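Local structure of prophage lambdalm01, antigen B (Listeria monocytogenes, 4ACV) at residues H64-N67 and E68-A72; D78-I81 and Q82-F85. The protein probably acts as a phage tail terminator, a protein that caps the end of a growing tail tube, and forms a six-chain assembly in the crystal. One frame throughout, in Å; residues are numbered along the deposited sequence.

Contact 1 of 2, residues H64-N67 and E68-A72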
loop_
_atom_site.group_PDB
_atom_site.type_symbol
_atom_site.label_atom_id
_atom_site.label_comp_id
_atom_site.label_asym_id
_atom_site.label_seq_id
_atom_site.Cartn_x
_atom_site.Cartn_y
_atom_site.Cartn_z
ATOM N N HIS B 64 -5.513 22.975 -10.095
ATOM C CA HIS B 64 -5.849 24.024 -11.057
ATOM C C HIS B 64 -6.716 23.460 -12.192
ATOM O O HIS B 64 -6.210 22.780 -13.088
ATOM C CB HIS B 64 -4.556 24.645 -11.609
ATOM C CG HIS B 64 -4.756 25.924 -12.362
ATOM N ND1 HIS B 64 -5.473 26.988 -11.854
ATOM C CD2 HIS B 64 -4.302 26.326 -13.575
ATOM C CE1 HIS B 64 -5.464 27.982 -12.726
ATOM N NE2 HIS B 64 -4.757 27.607 -13.778
ATOM N N TYR B 65 -8.021 23.732 -12.134
ATOM C CA TYR B 65 -8.958 23.313 -13.185
ATOM C C TYR B 65 -9.248 24.451 -14.147
ATOM O O TYR B 65 -9.620 25.541 -13.731
ATOM C CB TYR B 65 -10.292 22.861 -12.593
ATOM C CG TYR B 65 -10.233 21.642 -11.722
ATOM C CD1 TYR B 65 -9.857 21.738 -10.389
ATOM C CD2 TYR B 65 -10.583 20.391 -12.222
ATOM C CE1 TYR B 65 -9.819 20.612 -9.573
ATOM C CE2 TYR B 65 -10.549 19.266 -11.419
ATOM C CZ TYR B 65 -10.166 19.382 -10.092
ATOM O OH TYR B 65 -10.130 18.268 -9.277
ATOM N N THR B 66 -9.114 24.182 -15.436
ATOM C CA THR B 66 -9.350 25.189 -16.455
ATOM C C THR B 66 -10.071 24.555 -17.633
ATOM O O THR B 66 -10.046 23.337 -17.802
ATOM C CB THR B 66 -8.029 25.766 -16.955
ATOM O OG1 THR B 66 -7.120 24.689 -17.195
ATOM C CG2 THR B 66 -7.432 26.689 -15.916
ATOM N N ASN B 67 -10.714 25.388 -18.440
ATOM C CA ASN B 67 -11.392 24.925 -19.649
ATOM C C ASN B 67 -10.454 24.254 -20.654
ATOM O O ASN B 67 -10.884 23.461 -21.494
ATOM C CB ASN B 67 -12.096 26.097 -20.320
ATOM C CG ASN B 67 -13.321 26.531 -19.573
ATOM O OD1 ASN B 67 -13.709 27.698 -19.619
ATOM N ND2 ASN B 67 -13.942 25.591 -18.869
ATOM N N GLU B 68 -9.172 24.598 -20.574
ATOM C CA GLU B 68 -8.163 24.029 -21.457
ATOM C C GLU B 68 -6.764 24.227 -20.871
ATOM O O GLU B 68 -6.613 24.852 -19.829
ATOM C CB GLU B 68 -8.255 24.666 -22.837
ATOM C CG GLU B 68 -7.844 26.106 -22.863
ATOM C CD GLU B 68 -8.137 26.741 -24.199
ATOM O OE1 GLU B 68 -9.089 26.290 -24.869
ATOM O OE2 GLU B 68 -7.414 27.686 -24.581
ATOM N N GLN B 69 -5.747 23.685 -21.537
ATOM C CA GLN B 69 -4.376 23.817 -21.062
ATOM C C GLN B 69 -4.041 25.249 -20.666
ATOM O O GLN B 69 -4.346 26.196 -21.384
ATOM C CB GLN B 69 -3.376 23.303 -22.096
ATOM C CG GLN B 69 -3.238 21.797 -22.116
ATOM C CD GLN B 69 -2.364 21.294 -23.246
ATOM O OE1 GLN B 69 -2.779 20.439 -24.025
ATOM N NE2 GLN B 69 -1.151 21.819 -23.342
ATOM N N ASP B 70 -3.413 25.391 -19.508
ATOM C CA ASP B 70 -3.085 26.698 -18.972
ATOM C C ASP B 70 -1.715 26.648 -18.299
ATOM O O ASP B 70 -1.606 26.695 -17.074
ATOM C CB ASP B 70 -4.174 27.149 -17.992
ATOM C CG ASP B 70 -3.876 28.496 -17.361
ATOM O OD1 ASP B 70 -3.015 29.221 -17.900
ATOM O OD2 ASP B 70 -4.500 28.832 -16.328
ATOM N N LEU B 71 -0.670 26.531 -19.112
ATOM C CA LEU B 71 0.701 26.483 -18.605
ATOM C C LEU B 71 1.112 27.797 -17.949
ATOM O O LEU B 71 1.823 27.798 -16.937
ATOM C CB LEU B 71 1.693 26.145 -19.725
ATOM C CG LEU B 71 3.169 26.197 -19.292
ATOM C CD1 LEU B 71 3.636 24.843 -18.796
ATOM C CD2 LEU B 71 4.056 26.663 -20.427
ATOM N N ALA B 72 0.681 28.915 -18.538
ATOM C CA ALA B 72 0.981 30.229 -17.985
ATOM C C ALA B 72 0.476 30.356 -16.548
ATOM O O ALA B 72 1.237 30.696 -15.650
ATOM C CB ALA B 72 0.395 31.333 -18.862
#

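Contact 2 of 2, residues D78-I81 and Q82-F85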
loop_
_atom_site.group_PDB
_atom_site.type_symbol
_atom_site.label_atom_id
_atom_site.label_comp_id
_atom_site.label_asym_id
_atom_site.label_seq_id
_atom_site.Cartn_x
_atom_site.Cartn_y
_atom_site.Cartn_z
ATOM N N ASP B 78 2.800 28.136 -9.465
ATOM C CA ASP B 78 3.936 27.320 -9.081
ATOM C C ASP B 78 5.114 28.185 -8.632
ATOM O O ASP B 78 5.785 27.886 -7.645
ATOM C CB ASP B 78 4.354 26.465 -10.268
ATOM C CG ASP B 78 5.315 25.372 -9.888
ATOM O OD1 ASP B 78 4.843 24.303 -9.466
ATOM O OD2 ASP B 78 6.541 25.573 -10.031
ATOM N N THR B 79 5.361 29.263 -9.363
ATOM C CA THR B 79 6.496 30.129 -9.081
ATOM C C THR B 79 6.286 30.972 -7.823
ATOM O O THR B 79 7.213 31.173 -7.043
ATOM C CB THR B 79 6.796 31.043 -10.280
ATOM O OG1 THR B 79 7.123 30.236 -11.422
ATOM C CG2 THR B 79 7.951 31.989 -9.963
ATOM N N LEU B 80 5.071 31.469 -7.625
ATOM C CA LEU B 80 4.771 32.230 -6.422
ATOM C C LEU B 80 4.972 31.387 -5.161
ATOM O O LEU B 80 5.608 31.831 -4.207
ATOM C CB LEU B 80 3.353 32.801 -6.478
ATOM C CG LEU B 80 3.220 33.935 -7.503
ATOM C CD1 LEU B 80 1.763 34.376 -7.695
ATOM C CD2 LEU B 80 4.119 35.115 -7.127
ATOM N N ILE B 81 4.445 30.170 -5.173
ATOM C CA ILE B 81 4.562 29.282 -4.025
ATOM C C ILE B 81 6.035 28.996 -3.688
ATOM O O ILE B 81 6.427 29.019 -2.520
ATOM C CB ILE B 81 3.779 27.972 -4.251
ATOM C CG1 ILE B 81 2.277 28.249 -4.354
ATOM C CG2 ILE B 81 4.036 27.006 -3.136
ATOM C CD1 ILE B 81 1.473 27.052 -4.836
ATOM N N GLN B 82 6.851 28.748 -4.712
ATOM C CA GLN B 82 8.284 28.534 -4.499
ATOM C C GLN B 82 9.036 29.769 -3.999
ATOM O O GLN B 82 10.111 29.643 -3.424
ATOM C CB GLN B 82 8.948 28.037 -5.776
ATOM C CG GLN B 82 8.547 26.647 -6.173
ATOM C CD GLN B 82 9.430 26.106 -7.253
ATOM O OE1 GLN B 82 10.557 25.692 -6.985
ATOM N NE2 GLN B 82 8.938 26.116 -8.489
ATOM N N MET B 83 8.487 30.956 -4.253
ATOM C CA MET B 83 9.076 32.212 -3.794
ATOM C C MET B 83 8.823 32.405 -2.302
ATOM O O MET B 83 9.400 33.281 -1.679
ATOM C CB MET B 83 8.496 33.400 -4.575
ATOM C CG MET B 83 9.243 33.753 -5.861
ATOM S SD MET B 83 8.531 35.172 -6.764
ATOM C CE MET B 83 8.214 36.330 -5.433
ATOM N N GLY B 84 7.949 31.588 -1.732
ATOM C CA GLY B 84 7.706 31.638 -0.306
ATOM C C GLY B 84 6.467 32.413 0.080
ATOM O O GLY B 84 5.795 33.013 -0.757
ATOM N N PHE B 85 6.168 32.381 1.371
ATOM C CA PHE B 85 5.013 33.059 1.938
ATOM C C PHE B 85 5.351 33.378 3.389
ATOM O O PHE B 85 6.088 32.630 4.024
ATOM C CB PHE B 85 3.770 32.166 1.844
ATOM C CG PHE B 85 4.047 30.704 2.104
ATOM C CD1 PHE B 85 4.444 29.859 1.066
ATOM C CD2 PHE B 85 3.913 30.170 3.381
ATOM C CE1 PHE B 85 4.691 28.508 1.296
ATOM C CE2 PHE B 85 4.169 28.820 3.620
ATOM C CZ PHE B 85 4.557 27.987 2.577
HETATM O O HOH W 1 5.980 34.395 -3.239
#

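Contact 1 of 2, residues H64-N67 and E68-A72
The imidazole of His64 meets OD2 of Asp70 with its NE2 edge: OD2 of Asp70 lies close to the ring plane, 2.8 Å from NE2 of His64. With an N-H...O angle of 164° this is a nearly straight hydrogen bond with NE2 as donor. The ring and carboxylate planes are 47° apart, and OD2 is approached from above the carboxylate plane. The other ring nitrogen, ND1, is hydrogen-bonded to OG1 of Thr38, so both ring nitrogens are tied and the rotation of the imidazole is fixed; Val74 and Ile77 of helix 71-82 also touch this side chain. Thr66 adds a second link across the turn. A chi1 of 46° tucks its OG1 over its own backbone, and OG1 of Thr66 donates to O of Glu68 at 2.7 Å, reaching that oxygen from above the carbonyl plane. The methyl CG2 of Thr66 lies 3.7 Å from OD2 of Asp70. The other carboxylate oxygen, OD1, accepts from the backbone N of Gly73. Asp70 thus joins two elements: a His-carboxylate hydrogen bond ties it to the end of a beta-strand, and it is the N-cap residue of helix 71-82, in a tight strand-to-helix connection.

Contact 2 of 2, residues D78-I81 and Q82-F85
OD2 of Asp78 is gripped from two residues: NE2 of Gln82 lies 2.9 Å from it, in a weak hydrogen bond with an N-H...O angle of 125°, and His98 NE2 of strand 92-99 adds another weak one. The carboxylate and amide planes stand 78° apart, nearly perpendicular. The first torsion of Asp78 (chi1 -167°) turns the carboxylate away from the backbone N of its own residue, and the extended chain of Gln82 reaches back over one helical turn, from i+4 to i, to meet it. NE2 of Gln82 has its stronger partner in the backbone of another chain, which places this amide at a subunit interface.

Along the backbone, the helix continues with a bond from Gln82 N to Asp78 O of 3.2 Å, and then the pattern changes. Met83 N is shared weakly between O of Thr79 and O of Leu80, a mixture of i-4 and i-3 partners. Gly84 N then bonds to Ile81 O at 3.1 Å, from well above its carbonyl plane, again an i-3 spacing. A water donates to O of Leu80 and to O of Gly84, each at 2.8 Å, and so bridges the final turn to the departing chain.

Apolar packing is slight across this step: CD2 of Leu80 lies 4.4 Å from SD of Met83. Separately, the Phe85 ring turns its edge to a carbonyl oxygen, with CD1 of Phe85 4.2 Å from O of Ile81. Phe85 itself packs on Ala12 and Val13 of helix 6-19. Together these features mark a helix C-terminus with i-3 bonds, after which Gly84, with positive phi, leads the chain out.

Overall arrangement
Along the chain, strand 55-66 runs into contact 1, which closes the turn where residues 64-72 pass from the sheet into helix 71-82; contact 2, at residues 78-85, spans the final turn of that helix and its exit toward strand 92-99. The two are in series, neither nesting nor crossing. The centres of contact 1 and contact 2 are 18 Å apart, and the nearest atoms of contact 1 and contact 2 about 7 Å apart, without touching. Contact 1 lies at the surface, its centre about 17 Å from the centre of the chain; contact 2 is partly buried, its centre about 9 Å from the centre of the chain. Together they define the two ends of one helix, which packs against the antiparallel sheet through side chains such as Ile81 on Phe117.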